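Long-range contacts in FAD synthase (Thermoplasma volcanium GSS1, PDB 3GLV), which probably transfers the AMP portion of ATP to flavin mononucleotide, forming flavin adenine dinucleotide and diphosphate with the aid of a divalent metal cation: residues G9-L14 and A58-L63; G29-V34 and V65-I70; A37-A42 and F51-R56; P86-L91 and K114-S119. One frame throughout, in Å; residues are numbered along the deposited sequence.

Interaction 1 (G9-L14 and A58-L63); sequences GVFDIL and ALISEL. With SO4 (sulfate ion), chain C.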
loop_
_atom_site.group_PDB
_atom_site.type_symbol
_atom_site.label_atom_id
_atom_site.label_comp_id
_atom_site.label_asym_id
_atom_site.label_seq_id
_atom_site.Cartn_x
_atom_site.Cartn_y
_atom_site.Cartn_z
ATOM N N GLY A 9 7.557 -2.484 12.449
ATOM C CA GLY A 9 7.372 -1.016 12.331
ATOM C C GLY A 9 5.980 -0.643 12.801
ATOM O O GLY A 9 5.168 -1.532 13.136
ATOM N N VAL A 10 5.734 0.665 12.849
ATOM C CA VAL A 10 4.442 1.227 13.122
ATOM C C VAL A 10 3.620 1.304 11.855
ATOM O O VAL A 10 2.477 0.952 11.889
ATOM C CB VAL A 10 4.589 2.635 13.791
ATOM C CG1 VAL A 10 3.266 3.250 13.996
ATOM C CG2 VAL A 10 5.404 2.552 15.196
ATOM N N PHE A 11 4.217 1.793 10.754
ATOM C CA PHE A 11 3.551 1.963 9.456
ATOM C C PHE A 11 2.294 2.807 9.578
ATOM O O PHE A 11 1.221 2.393 9.169
ATOM C CB PHE A 11 3.230 0.580 8.811
ATOM C CG PHE A 11 4.450 -0.337 8.723
ATOM C CD1 PHE A 11 5.478 -0.049 7.817
ATOM C CD2 PHE A 11 4.604 -1.435 9.594
ATOM C CE1 PHE A 11 6.625 -0.854 7.754
ATOM C CE2 PHE A 11 5.742 -2.241 9.548
ATOM C CZ PHE A 11 6.760 -1.931 8.622
ATOM N N ASP A 12 2.426 3.977 10.182
ATOM C CA ASP A 12 1.258 4.839 10.409
ATOM C C ASP A 12 0.747 5.422 9.080
ATOM O O ASP A 12 -0.379 5.104 8.628
ATOM C CB ASP A 12 1.582 5.933 11.424
ATOM C CG ASP A 12 0.370 6.671 11.900
ATOM O OD1 ASP A 12 -0.775 6.111 11.894
ATOM O OD2 ASP A 12 0.595 7.834 12.338
ATOM N N ILE A 13 1.568 6.237 8.452
ATOM C CA ILE A 13 1.253 6.766 7.127
ATOM C C ILE A 13 2.190 6.106 6.153
ATOM O O ILE A 13 3.416 6.348 6.243
ATOM C CB ILE A 13 1.452 8.280 7.036
ATOM C CG1 ILE A 13 0.622 9.008 8.083
ATOM C CG2 ILE A 13 1.107 8.825 5.573
ATOM C CD1 ILE A 13 -0.837 8.697 7.954
ATOM N N LEU A 14 1.655 5.291 5.237
ATOM C CA LEU A 14 2.547 4.525 4.331
ATOM C C LEU A 14 3.277 5.460 3.402
ATOM O O LEU A 14 2.683 6.410 2.837
ATOM C CB LEU A 14 1.812 3.460 3.497
ATOM C CG LEU A 14 1.467 2.110 4.120
ATOM C CD1 LEU A 14 0.740 1.169 3.191
ATOM C CD2 LEU A 14 2.782 1.454 4.656
ATOM N N ALA A 58 -4.161 -3.924 8.701
ATOM C CA ALA A 58 -4.952 -4.231 7.489
ATOM C C ALA A 58 -4.358 -3.598 6.228
ATOM O O ALA A 58 -4.292 -4.235 5.167
ATOM C CB ALA A 58 -6.401 -3.789 7.676
ATOM N N LEU A 59 -3.917 -2.341 6.324
ATOM C CA LEU A 59 -3.330 -1.707 5.165
ATOM C C LEU A 59 -2.036 -2.389 4.785
ATOM O O LEU A 59 -1.861 -2.736 3.613
ATOM C CB LEU A 59 -3.106 -0.207 5.377
ATOM C CG LEU A 59 -2.900 0.653 4.164
ATOM C CD1 LEU A 59 -3.977 0.493 3.030
ATOM C CD2 LEU A 59 -2.752 2.143 4.605
ATOM N N ILE A 60 -1.144 -2.617 5.743
ATOM C CA ILE A 60 0.135 -3.337 5.452
ATOM C C ILE A 60 -0.110 -4.690 4.730
ATOM O O ILE A 60 0.620 -5.077 3.831
ATOM C CB ILE A 60 0.944 -3.560 6.769
ATOM C CG1 ILE A 60 1.871 -2.380 7.011
ATOM C CG2 ILE A 60 1.789 -4.844 6.736
ATOM C CD1 ILE A 60 2.925 -2.221 5.922
ATOM N N SER A 61 -1.189 -5.379 5.103
ATOM C CA SER A 61 -1.541 -6.689 4.543
ATOM C C SER A 61 -1.914 -6.595 3.053
ATOM O O SER A 61 -2.036 -7.627 2.371
ATOM C CB SER A 61 -2.768 -7.263 5.285
ATOM O OG SER A 61 -2.318 -7.561 6.602
ATOM N N GLU A 62 -2.158 -5.391 2.564
ATOM C CA GLU A 62 -2.608 -5.228 1.181
ATOM C C GLU A 62 -1.449 -5.068 0.228
ATOM O O GLU A 62 -1.684 -4.962 -0.992
ATOM C CB GLU A 62 -3.588 -4.037 1.065
ATOM C CG GLU A 62 -4.950 -4.289 1.784
ATOM C CD GLU A 62 -5.805 -5.329 1.113
ATOM O OE1 GLU A 62 -5.651 -5.528 -0.116
ATOM O OE2 GLU A 62 -6.687 -5.902 1.801
ATOM N N LEU A 63 -0.219 -5.023 0.743
ATOM C CA LEU A 63 0.959 -4.893 -0.115
ATOM C C LEU A 63 1.417 -6.180 -0.761
ATOM O O LEU A 63 1.530 -7.236 -0.105
ATOM C CB LEU A 63 2.134 -4.309 0.647
ATOM C CG LEU A 63 1.862 -2.928 1.251
ATOM C CD1 LEU A 63 2.990 -2.599 2.221
ATOM C CD2 LEU A 63 1.683 -1.895 0.134
HETATM S S SO4 C . 7.992 2.989 11.273
HETATM O O1 SO4 C . 8.150 4.302 11.922
HETATM O O2 SO4 C . 8.025 1.977 12.329
HETATM O O3 SO4 C . 6.646 2.898 10.663
HETATM O O4 SO4 C . 9.162 2.916 10.392
#
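Phe-11 and Leu-14 lie against Leu-59, Ile-60 and Leu-63, packing the loop that follows the first strand of a Rossmann-like nucleotidyltransferase fold against helix 53-60 and the type I turn from Ile-60 to Leu-63. At the start of this loop Gly-9 suits its place because a side chain would run into Phe-11 CZ. Val-10 and Phe-11, inferred to bind ATP, turn their amides to a sulfate: Val-10 N reaches O2 at 2.7 Å and Phe-11 N reaches O3 at 2.7 Å, both nearly straight. His-18 NE2, from the family's HxGH signature, also holds the ion, consistent with a site made for phosphate. The phenyl group of Phe-11 is a flat divider: sulfate O3 lies over one face, while Ile-60 CD1 presses on the opposite one, 4.0 Å from the ring centroid and 23° off the normal. With CG anti to the carbonyl carbon (chi1 -53°), the ring swings toward the isoleucine, and CG meets Ile-60 CD1 at 3.7 Å. Were Phe-11 replaced by an alanine, Ile-60 CD1 would probably lose the surface it packs on, and the edge-to-face partner of His-18 would go with it. Beyond Phe-11, Asp-12 ties the loop to the backbone amides of Ile-50 and Phe-51, and Ile-13 packs on Ile-13 of the second subunit. Leu-14 then turns back inward, and its forked end suits a site between several apolar neighbours. CD2 touches Ile-60 CD1 at 3.9 Å, whereas CD1 slides past Leu-59, 3.8 Å from its CG, and comes within 4.4 Å of Leu-63 CD2.

Interaction 2 (G29-V34 and V65-I70); sequences GDELVV and VVDRAI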
loop_
_atom_site.group_PDB
_atom_site.type_symbol
_atom_site.label_atom_id
_atom_site.label_comp_id
_atom_site.label_asym_id
_atom_site.label_seq_id
_atom_site.Cartn_x
_atom_site.Cartn_y
_atom_site.Cartn_z
ATOM N N GLY A 29 14.206 -13.624 1.193
ATOM C CA GLY A 29 13.661 -14.932 1.475
ATOM C C GLY A 29 12.438 -15.254 0.641
ATOM O O GLY A 29 12.297 -14.768 -0.482
ATOM N N ASP A 30 11.545 -16.065 1.212
ATOM C CA ASP A 30 10.370 -16.565 0.500
ATOM C C ASP A 30 9.070 -16.159 1.101
ATOM O O ASP A 30 8.035 -16.170 0.436
ATOM C CB ASP A 30 10.443 -18.099 0.548
ATOM C CG ASP A 30 11.664 -18.618 -0.148
ATOM O OD1 ASP A 30 11.697 -18.445 -1.378
ATOM O OD2 ASP A 30 12.587 -19.148 0.519
ATOM N N GLU A 31 9.080 -15.859 2.394
ATOM C CA GLU A 31 7.902 -15.393 3.086
ATOM C C GLU A 31 8.294 -14.144 3.907
ATOM O O GLU A 31 9.205 -14.188 4.678
ATOM C CB GLU A 31 7.401 -16.496 4.007
ATOM C CG GLU A 31 6.150 -16.171 4.789
ATOM C CD GLU A 31 5.899 -17.122 5.919
ATOM O OE1 GLU A 31 6.865 -17.660 6.472
ATOM O OE2 GLU A 31 4.739 -17.284 6.310
ATOM N N LEU A 32 7.577 -13.037 3.709
ATOM C CA LEU A 32 7.695 -11.862 4.552
ATOM C C LEU A 32 6.541 -11.763 5.540
ATOM O O LEU A 32 5.378 -11.706 5.132
ATOM C CB LEU A 32 7.798 -10.604 3.702
ATOM C CG LEU A 32 7.930 -9.291 4.490
ATOM C CD1 LEU A 32 9.225 -9.243 5.299
ATOM C CD2 LEU A 32 7.880 -8.086 3.525
ATOM N N VAL A 33 6.902 -11.821 6.848
ATOM C CA VAL A 33 5.991 -11.579 7.966
ATOM C C VAL A 33 6.311 -10.208 8.469
ATOM O O VAL A 33 7.487 -9.868 8.820
ATOM C CB VAL A 33 6.119 -12.669 9.107
ATOM C CG1 VAL A 33 5.165 -12.380 10.274
ATOM C CG2 VAL A 33 5.894 -14.142 8.576
ATOM N N VAL A 34 5.292 -9.365 8.519
ATOM C CA VAL A 34 5.479 -8.025 9.095
ATOM C C VAL A 34 4.824 -7.914 10.436
ATOM O O VAL A 34 3.596 -8.292 10.610
ATOM C CB VAL A 34 4.958 -6.904 8.133
ATOM C CG1 VAL A 34 5.144 -5.515 8.779
ATOM C CG2 VAL A 34 5.629 -7.004 6.753
ATOM N N VAL A 65 4.209 -7.353 -1.519
ATOM C CA VAL A 65 5.378 -8.021 -0.983
ATOM C C VAL A 65 5.154 -8.641 0.398
ATOM O O VAL A 65 5.999 -9.413 0.848
ATOM C CB VAL A 65 6.624 -7.080 -0.957
ATOM C CG1 VAL A 65 6.923 -6.566 -2.363
ATOM C CG2 VAL A 65 6.475 -5.957 0.036
ATOM N N VAL A 66 4.002 -8.376 1.037
ATOM C CA VAL A 66 3.744 -8.863 2.354
ATOM C C VAL A 66 2.937 -10.160 2.319
ATOM O O VAL A 66 1.754 -10.199 1.880
ATOM C CB VAL A 66 3.017 -7.796 3.269
ATOM C CG1 VAL A 66 2.725 -8.366 4.640
ATOM C CG2 VAL A 66 3.814 -6.513 3.372
ATOM N N ASP A 67 3.533 -11.219 2.863
ATOM C CA ASP A 67 2.804 -12.498 2.923
ATOM C C ASP A 67 1.887 -12.560 4.123
ATOM O O ASP A 67 0.739 -12.967 3.973
ATOM C CB ASP A 67 3.771 -13.642 2.869
ATOM C CG ASP A 67 4.537 -13.637 1.574
ATOM O OD1 ASP A 67 3.853 -13.776 0.540
ATOM O OD2 ASP A 67 5.756 -13.377 1.567
ATOM N N ARG A 68 2.372 -12.110 5.284
ATOM C CA ARG A 68 1.582 -12.150 6.527
ATOM C C ARG A 68 1.901 -10.968 7.403
ATOM O O ARG A 68 3.061 -10.547 7.503
ATOM C CB ARG A 68 1.885 -13.419 7.337
ATOM C CG ARG A 68 1.040 -14.581 6.915
ATOM C CD ARG A 68 1.423 -15.857 7.674
ATOM N NE ARG A 68 1.322 -15.635 9.112
ATOM C CZ ARG A 68 2.287 -15.868 10.005
ATOM N NH1 ARG A 68 3.483 -16.357 9.640
ATOM N NH2 ARG A 68 2.041 -15.608 11.287
ATOM N N ALA A 69 0.867 -10.468 8.078
ATOM C CA ALA A 69 1.036 -9.376 9.013
ATOM C C ALA A 69 0.341 -9.664 10.299
ATOM O O ALA A 69 -0.807 -10.140 10.313
ATOM C CB ALA A 69 0.550 -8.061 8.404
ATOM N N ILE A 70 1.042 -9.369 11.387
ATOM C CA ILE A 70 0.526 -9.550 12.718
ATOM C C ILE A 70 0.820 -8.392 13.655
ATOM O O ILE A 70 1.787 -7.612 13.488
ATOM C CB ILE A 70 1.006 -10.863 13.371
ATOM C CG1 ILE A 70 2.512 -10.881 13.538
ATOM C CG2 ILE A 70 0.553 -12.132 12.547
ATOM C CD1 ILE A 70 2.910 -12.006 14.441
HETATM O O HOH W 1 5.814 -14.736 -1.850
#
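Asp-67 OD2 accepts Leu-32 N at 2.8 Å through its anti lone pair, so that a side chain serves as acceptor just where two neighbouring strands of the parallel Rossmann-like sheet begin to pair. The same carboxylate oxygen forms a salt bridge with Lys-26, so one oxygen serves a backbone amide and a lysine, and an anionic acceptor suits this place. Leu-32 O is gripped twice, by the amides of Asp-67 and Arg-68, each at 3.0 Å. Regular parallel pairing follows: Val-34 N bonds to Arg-68 O at 2.7 Å, and Val-34 O receives Ile-70 N at 2.9 Å. On the sheet face of Val-33 and Arg-68, the arginine bends at chi3 (56°) and runs beside the valine. There Glu-31 OE2 stands at the guanidinium edge, but at 3.7 Å from NH1 this salt bridge is long; the other oxygen of Glu-31 pairs with Arg-4. The opposite face, with Val-34 and Ala-69, is apolar, as befits a surface covered by helices 16-26 and 53-60. Small Ala-69 leaves room for Leu-57 and Ile-60, while beta-branched Val-34 meets Val-66 at about a right angle, CG2 to CG1 at 3.8 Å.

Interaction 3 (A37-A42 and F51-R56); sequences ARDSTA and FDENSR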
loop_
_atom_site.group_PDB
_atom_site.type_symbol
_atom_site.label_atom_id
_atom_site.label_comp_id
_atom_site.label_asym_id
_atom_site.label_seq_id
_atom_site.Cartn_x
_atom_site.Cartn_y
_atom_site.Cartn_z
ATOM N N ALA A 37 3.371 -2.565 15.129
ATOM C CA ALA A 37 3.314 -2.145 16.542
ATOM C C ALA A 37 1.877 -1.853 16.992
ATOM O O ALA A 37 1.114 -1.226 16.267
ATOM C CB ALA A 37 4.186 -0.922 16.755
ATOM N N ARG A 38 1.504 -2.364 18.168
ATOM C CA ARG A 38 0.296 -1.961 18.845
ATOM C C ARG A 38 0.317 -0.474 19.133
ATOM O O ARG A 38 1.362 0.142 19.262
ATOM C CB ARG A 38 0.145 -2.715 20.177
ATOM C CG ARG A 38 -0.207 -4.167 19.932
ATOM C CD ARG A 38 -0.477 -4.996 21.128
ATOM N NE ARG A 38 -0.805 -6.351 20.679
ATOM C CZ ARG A 38 -2.027 -6.776 20.337
ATOM N NH1 ARG A 38 -3.082 -5.972 20.424
ATOM N NH2 ARG A 38 -2.203 -8.030 19.904
ATOM N N ASP A 39 -0.868 0.084 19.253
ATOM C CA ASP A 39 -1.003 1.494 19.610
ATOM C C ASP A 39 -0.337 1.847 20.946
ATOM O O ASP A 39 0.320 2.883 21.041
ATOM C CB ASP A 39 -2.479 1.927 19.614
ATOM C CG ASP A 39 -3.126 1.949 18.201
ATOM O OD1 ASP A 39 -2.499 2.451 17.180
ATOM O OD2 ASP A 39 -4.325 1.533 18.128
ATOM N N SER A 40 -0.444 0.994 21.969
ATOM C CA SER A 40 0.250 1.279 23.253
ATOM C C SER A 40 1.774 1.348 23.098
ATOM O O SER A 40 2.431 2.271 23.592
ATOM C CB SER A 40 -0.104 0.260 24.360
ATOM O OG SER A 40 -0.076 -1.102 23.903
ATOM N N THR A 41 2.338 0.349 22.435
ATOM C CA THR A 41 3.773 0.319 22.165
ATOM C C THR A 41 4.235 1.590 21.443
ATOM O O THR A 41 5.156 2.274 21.908
ATOM C CB THR A 41 4.105 -0.908 21.253
ATOM O OG1 THR A 41 3.532 -2.068 21.851
ATOM C CG2 THR A 41 5.619 -1.085 21.075
ATOM N N ALA A 42 3.597 1.921 20.316
ATOM C CA ALA A 42 3.964 3.155 19.618
ATOM C C ALA A 42 3.879 4.391 20.540
ATOM O O ALA A 42 4.810 5.211 20.608
ATOM C CB ALA A 42 3.096 3.361 18.317
ATOM N N PHE A 51 -3.528 6.612 12.774
ATOM C CA PHE A 51 -4.359 5.450 12.428
ATOM C C PHE A 51 -4.267 4.388 13.528
ATOM O O PHE A 51 -3.179 4.117 14.048
ATOM C CB PHE A 51 -3.891 4.864 11.093
ATOM C CG PHE A 51 -4.371 5.619 9.889
ATOM C CD1 PHE A 51 -5.700 5.496 9.470
ATOM C CD2 PHE A 51 -3.493 6.357 9.112
ATOM C CE1 PHE A 51 -6.158 6.138 8.358
ATOM C CE2 PHE A 51 -3.924 7.025 7.973
ATOM C CZ PHE A 51 -5.295 6.936 7.592
ATOM N N ASP A 52 -5.393 3.758 13.852
ATOM C CA ASP A 52 -5.414 2.745 14.939
ATOM C C ASP A 52 -4.755 1.451 14.454
ATOM O O ASP A 52 -4.550 1.250 13.253
ATOM C CB ASP A 52 -6.857 2.424 15.312
ATOM C CG ASP A 52 -7.576 1.772 14.135
ATOM O OD1 ASP A 52 -8.071 2.479 13.209
ATOM O OD2 ASP A 52 -7.493 0.550 14.036
ATOM N N GLU A 53 -4.430 0.568 15.395
ATOM C CA GLU A 53 -3.576 -0.583 15.112
ATOM C C GLU A 53 -4.183 -1.555 14.134
ATOM O O GLU A 53 -3.479 -2.079 13.319
ATOM C CB GLU A 53 -3.117 -1.308 16.386
ATOM C CG GLU A 53 -4.229 -2.039 17.121
ATOM C CD GLU A 53 -3.920 -2.324 18.591
ATOM O OE1 GLU A 53 -2.936 -1.778 19.151
ATOM O OE2 GLU A 53 -4.676 -3.146 19.148
ATOM N N ASN A 54 -5.491 -1.769 14.180
ATOM C CA ASN A 54 -6.133 -2.680 13.247
ATOM C C ASN A 54 -6.118 -2.120 11.839
ATOM O O ASN A 54 -5.876 -2.853 10.863
ATOM C CB ASN A 54 -7.570 -3.004 13.674
ATOM C CG ASN A 54 -7.607 -3.676 15.026
ATOM O OD1 ASN A 54 -6.669 -4.376 15.408
ATOM N ND2 ASN A 54 -8.640 -3.416 15.776
ATOM N N SER A 55 -6.327 -0.811 11.725
ATOM C CA SER A 55 -6.228 -0.162 10.419
ATOM C C SER A 55 -4.819 -0.281 9.863
ATOM O O SER A 55 -4.649 -0.653 8.685
ATOM C CB SER A 55 -6.663 1.290 10.475
ATOM O OG SER A 55 -8.041 1.370 10.781
ATOM N N ARG A 56 -3.814 -0.019 10.697
ATOM C CA ARG A 56 -2.451 -0.032 10.171
ATOM C C ARG A 56 -2.089 -1.437 9.687
ATOM O O ARG A 56 -1.423 -1.594 8.660
ATOM C CB ARG A 56 -1.428 0.476 11.193
ATOM C CG ARG A 56 -1.576 1.970 11.493
ATOM C CD ARG A 56 -0.530 2.580 12.488
ATOM N NE ARG A 56 -0.796 2.273 13.889
ATOM C CZ ARG A 56 -0.233 1.286 14.581
ATOM N NH1 ARG A 56 0.683 0.497 14.017
ATOM N NH2 ARG A 56 -0.550 1.099 15.865
HETATM O O HOH W 2 -2.568 -0.855 21.801
#
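Arg-56 drives its guanidinium edge-on into the backbone of 37-39, and this is the tight part of the contact. NH1 and NH2 both grip Ala-37 O, each at 2.9 Å, and NH2 also reaches Asp-39 OD1 at 2.7 Å, meeting it from above the carboxylate plane in a salt bridge. NE turns back to Phe-51 O, and NH1 has a further partner in Val-10 O of the loop inferred to bind ATP. All five N-H are thereby used, and the Ala-37, Asp-39 and Phe-51 partners lie close to the guanidinium plane, which fixes its rotation. A methionine in place of Arg-56 would probably leave Ala-37 O and Phe-51 O without these donors and the Asp-39 carboxylate without its countercharge. Alongside, the N-terminal ends of helices 39-44 and 53-60 exchange carboxylates: Asp-39 N donates to Glu-53 OE1 (2.8 Å), and Glu-53 N to Asp-39 OD2 (2.9 Å). Two acids only 3.7 Å apart, Asp-39 OD2 to Glu-53 OE1, are probably tolerated because the helix starts and the arginine offset their charge. Asp-52 is a classical N-cap, its OD2 taking Ser-55 N. Toward solvent the fit slackens. Arg-38 NH1 forms a salt bridge with Glu-53 OE2 at 3.5 Å, with the two planes 83° apart, while the arginine's NE bonds to Gly-72 O. Here a water accepts from Ser-40 N and donates to Glu-53 OE1, 2.8 Å away.

Interaction 4 (P86-L91 and K114-S119); sequences PDIITL and KIVRIS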
loop_
_atom_site.group_PDB
_atom_site.type_symbol
_atom_site.label_atom_id
_atom_site.label_comp_id
_atom_site.label_asym_id
_atom_site.label_seq_id
_atom_site.Cartn_x
_atom_site.Cartn_y
_atom_site.Cartn_z
ATOM N N PRO A 86 11.322 -16.514 12.826
ATOM C CA PRO A 86 11.868 -16.117 11.536
ATOM C C PRO A 86 13.260 -16.708 11.323
ATOM O O PRO A 86 13.920 -17.011 12.297
ATOM C CB PRO A 86 11.993 -14.598 11.704
ATOM C CG PRO A 86 12.397 -14.425 13.099
ATOM C CD PRO A 86 11.553 -15.465 13.847
ATOM N N ASP A 87 13.681 -16.884 10.064
ATOM C CA ASP A 87 15.113 -17.173 9.764
ATOM C C ASP A 87 15.946 -15.891 9.775
ATOM O O ASP A 87 17.175 -15.896 10.053
ATOM C CB ASP A 87 15.231 -17.868 8.405
ATOM C CG ASP A 87 14.443 -19.151 8.353
ATOM O OD1 ASP A 87 14.694 -20.024 9.209
ATOM O OD2 ASP A 87 13.555 -19.285 7.521
ATOM N N ILE A 88 15.301 -14.787 9.394
ATOM C CA ILE A 88 15.960 -13.478 9.268
ATOM C C ILE A 88 15.124 -12.395 9.831
ATOM O O ILE A 88 13.887 -12.368 9.655
ATOM C CB ILE A 88 16.242 -13.124 7.766
ATOM C CG1 ILE A 88 17.196 -14.138 7.132
ATOM C CG2 ILE A 88 16.775 -11.733 7.615
ATOM C CD1 ILE A 88 17.509 -13.852 5.608
ATOM N N ILE A 89 15.778 -11.534 10.591
ATOM C CA ILE A 89 15.171 -10.331 11.098
ATOM C C ILE A 89 15.839 -9.155 10.416
ATOM O O ILE A 89 17.103 -9.026 10.316
ATOM C CB ILE A 89 15.221 -10.187 12.621
ATOM C CG1 ILE A 89 14.496 -11.311 13.261
ATOM C CG2 ILE A 89 14.525 -8.822 13.039
ATOM C CD1 ILE A 89 14.617 -11.399 14.862
ATOM N N THR A 90 14.974 -8.313 9.901
ATOM C CA THR A 90 15.374 -7.153 9.120
ATOM C C THR A 90 15.295 -5.839 9.934
ATOM O O THR A 90 14.289 -5.579 10.585
ATOM C CB THR A 90 14.456 -7.252 7.901
ATOM O OG1 THR A 90 15.142 -7.972 6.825
ATOM C CG2 THR A 90 13.999 -6.196 7.580
ATOM N N LEU A 91 16.393 -5.076 9.942
ATOM C CA LEU A 91 16.417 -3.701 10.512
ATOM C C LEU A 91 16.717 -2.605 9.434
ATOM O O LEU A 91 17.314 -2.886 8.413
ATOM C CB LEU A 91 17.441 -3.582 11.634
ATOM C CG LEU A 91 17.328 -4.481 12.877
ATOM C CD1 LEU A 91 18.532 -4.335 13.713
ATOM C CD2 LEU A 91 16.052 -4.211 13.675
ATOM N N LYS A 114 19.235 -14.772 11.790
ATOM C CA LYS A 114 20.225 -13.869 11.194
ATOM C C LYS A 114 19.624 -12.463 11.194
ATOM O O LYS A 114 18.433 -12.259 10.866
ATOM C CB LYS A 114 20.519 -14.329 9.763
ATOM C CG LYS A 114 21.625 -13.546 9.039
ATOM C CD LYS A 114 21.709 -13.913 7.545
ATOM C CE LYS A 114 22.949 -13.330 6.877
ATOM N NZ LYS A 114 22.982 -13.768 5.483
ATOM N N ILE A 115 20.421 -11.481 11.562
ATOM C CA ILE A 115 19.979 -10.098 11.526
ATOM C C ILE A 115 20.567 -9.451 10.276
ATOM O O ILE A 115 21.795 -9.534 10.056
ATOM C CB ILE A 115 20.457 -9.290 12.751
ATOM C CG1 ILE A 115 20.002 -9.914 14.081
ATOM C CG2 ILE A 115 19.883 -7.883 12.738
ATOM C CD1 ILE A 115 20.778 -9.232 15.273
ATOM N N VAL A 116 19.738 -8.756 9.499
ATOM C CA VAL A 116 20.216 -8.052 8.297
ATOM C C VAL A 116 19.770 -6.598 8.277
ATOM O O VAL A 116 18.580 -6.299 8.415
ATOM C CB VAL A 116 19.757 -8.794 7.040
ATOM C CG1 VAL A 116 20.004 -7.995 5.722
ATOM C CG2 VAL A 116 20.470 -10.141 6.961
ATOM N N ARG A 117 20.717 -5.663 8.141
ATOM C CA ARG A 117 20.324 -4.272 7.925
ATOM C C ARG A 117 19.990 -4.047 6.435
ATOM O O ARG A 117 20.751 -4.457 5.552
ATOM C CB ARG A 117 21.411 -3.309 8.395
ATOM C CG ARG A 117 21.446 -3.128 9.907
ATOM C CD ARG A 117 22.532 -2.123 10.430
ATOM N NE ARG A 117 23.860 -2.425 9.913
ATOM C CZ ARG A 117 24.469 -1.809 8.899
ATOM N NH1 ARG A 117 23.927 -0.778 8.258
ATOM N NH2 ARG A 117 25.668 -2.232 8.521
ATOM N N ILE A 118 18.842 -3.407 6.167
ATOM C CA ILE A 118 18.460 -3.019 4.820
ATOM C C ILE A 118 19.183 -1.773 4.341
ATOM O O ILE A 118 19.500 -0.918 5.138
ATOM C CB ILE A 118 16.971 -2.780 4.736
ATOM C CG1 ILE A 118 16.257 -4.073 5.154
ATOM C CG2 ILE A 118 16.556 -2.229 3.312
ATOM C CD1 ILE A 118 16.628 -5.343 4.317
ATOM N N SER A 119 19.442 -1.680 3.045
ATOM C CA SER A 119 20.165 -0.520 2.458
ATOM C C SER A 119 19.427 0.787 2.702
ATOM O O SER A 119 18.202 0.798 2.857
ATOM C CB SER A 119 20.330 -0.666 0.950
ATOM O OG SER A 119 19.067 -0.728 0.308
#
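From Ile-88 with Lys-114 to Leu-91 with Arg-117, strands 88-91 and 114-117 run parallel in unbroken register, their axes 4.6 Å apart at closest and turned by 26°. Five backbone hydrogen bonds of 2.8 to 2.9 Å pass from Asp-87 O, which receives Lys-114 N, to Leu-91 O, which receives Ile-118 N. The side chains are mostly beta-branched, a shape well suited to extended backbone. On one face Ile-88 and Val-116 touch by their CG2 methyls at 4.1 Å, and the aliphatic start of Lys-114 lies beside them while its extended chain carries the amine away. The other face bears Ile-89, Leu-91, Ile-115 and Arg-117. There Ile-115 CG2, set anti to the backbone N by the chi1 of -57°, meets Leu-91 CD1 at 3.9 Å, and helix 96-109 covers both residues. That helix links the two strands in a beta-alpha-beta crossover, and its Glu-99 pairs with Arg-117 NE. Past the strand, Ile-118 CG1 lies 3.6 Å from Leu-91 O and packs on helix 16-26, whose Tyr-21 hydroxyl bonds to Thr-90 O. Strand 88-91 also pairs with strand 4-9, leaving 114-117 as the outermost strand within this chain.

Interactions 2 and 4 are strand pairings on the two flanks of one parallel sheet, with strand 4-9 between them; both are partly buried, and backbone bonds do most of the work. Interaction 1 is a wholly buried apolar contact beside the inferred ATP site, whereas interaction 3 lies at the surface and relies on charges and helix starts. These last two share helix 53-60 and meet where Val-10 O faces Arg-56 NH1, so the loop inferred to bind ATP meets apolar side chains in one and an arginine in the other. Interaction 1 also reaches interaction 2, Phe-11 packing on Val-34. Interaction 4 touches none of the others, although it shares the sheet with interaction 2, about 6 Å away at the nearest atoms.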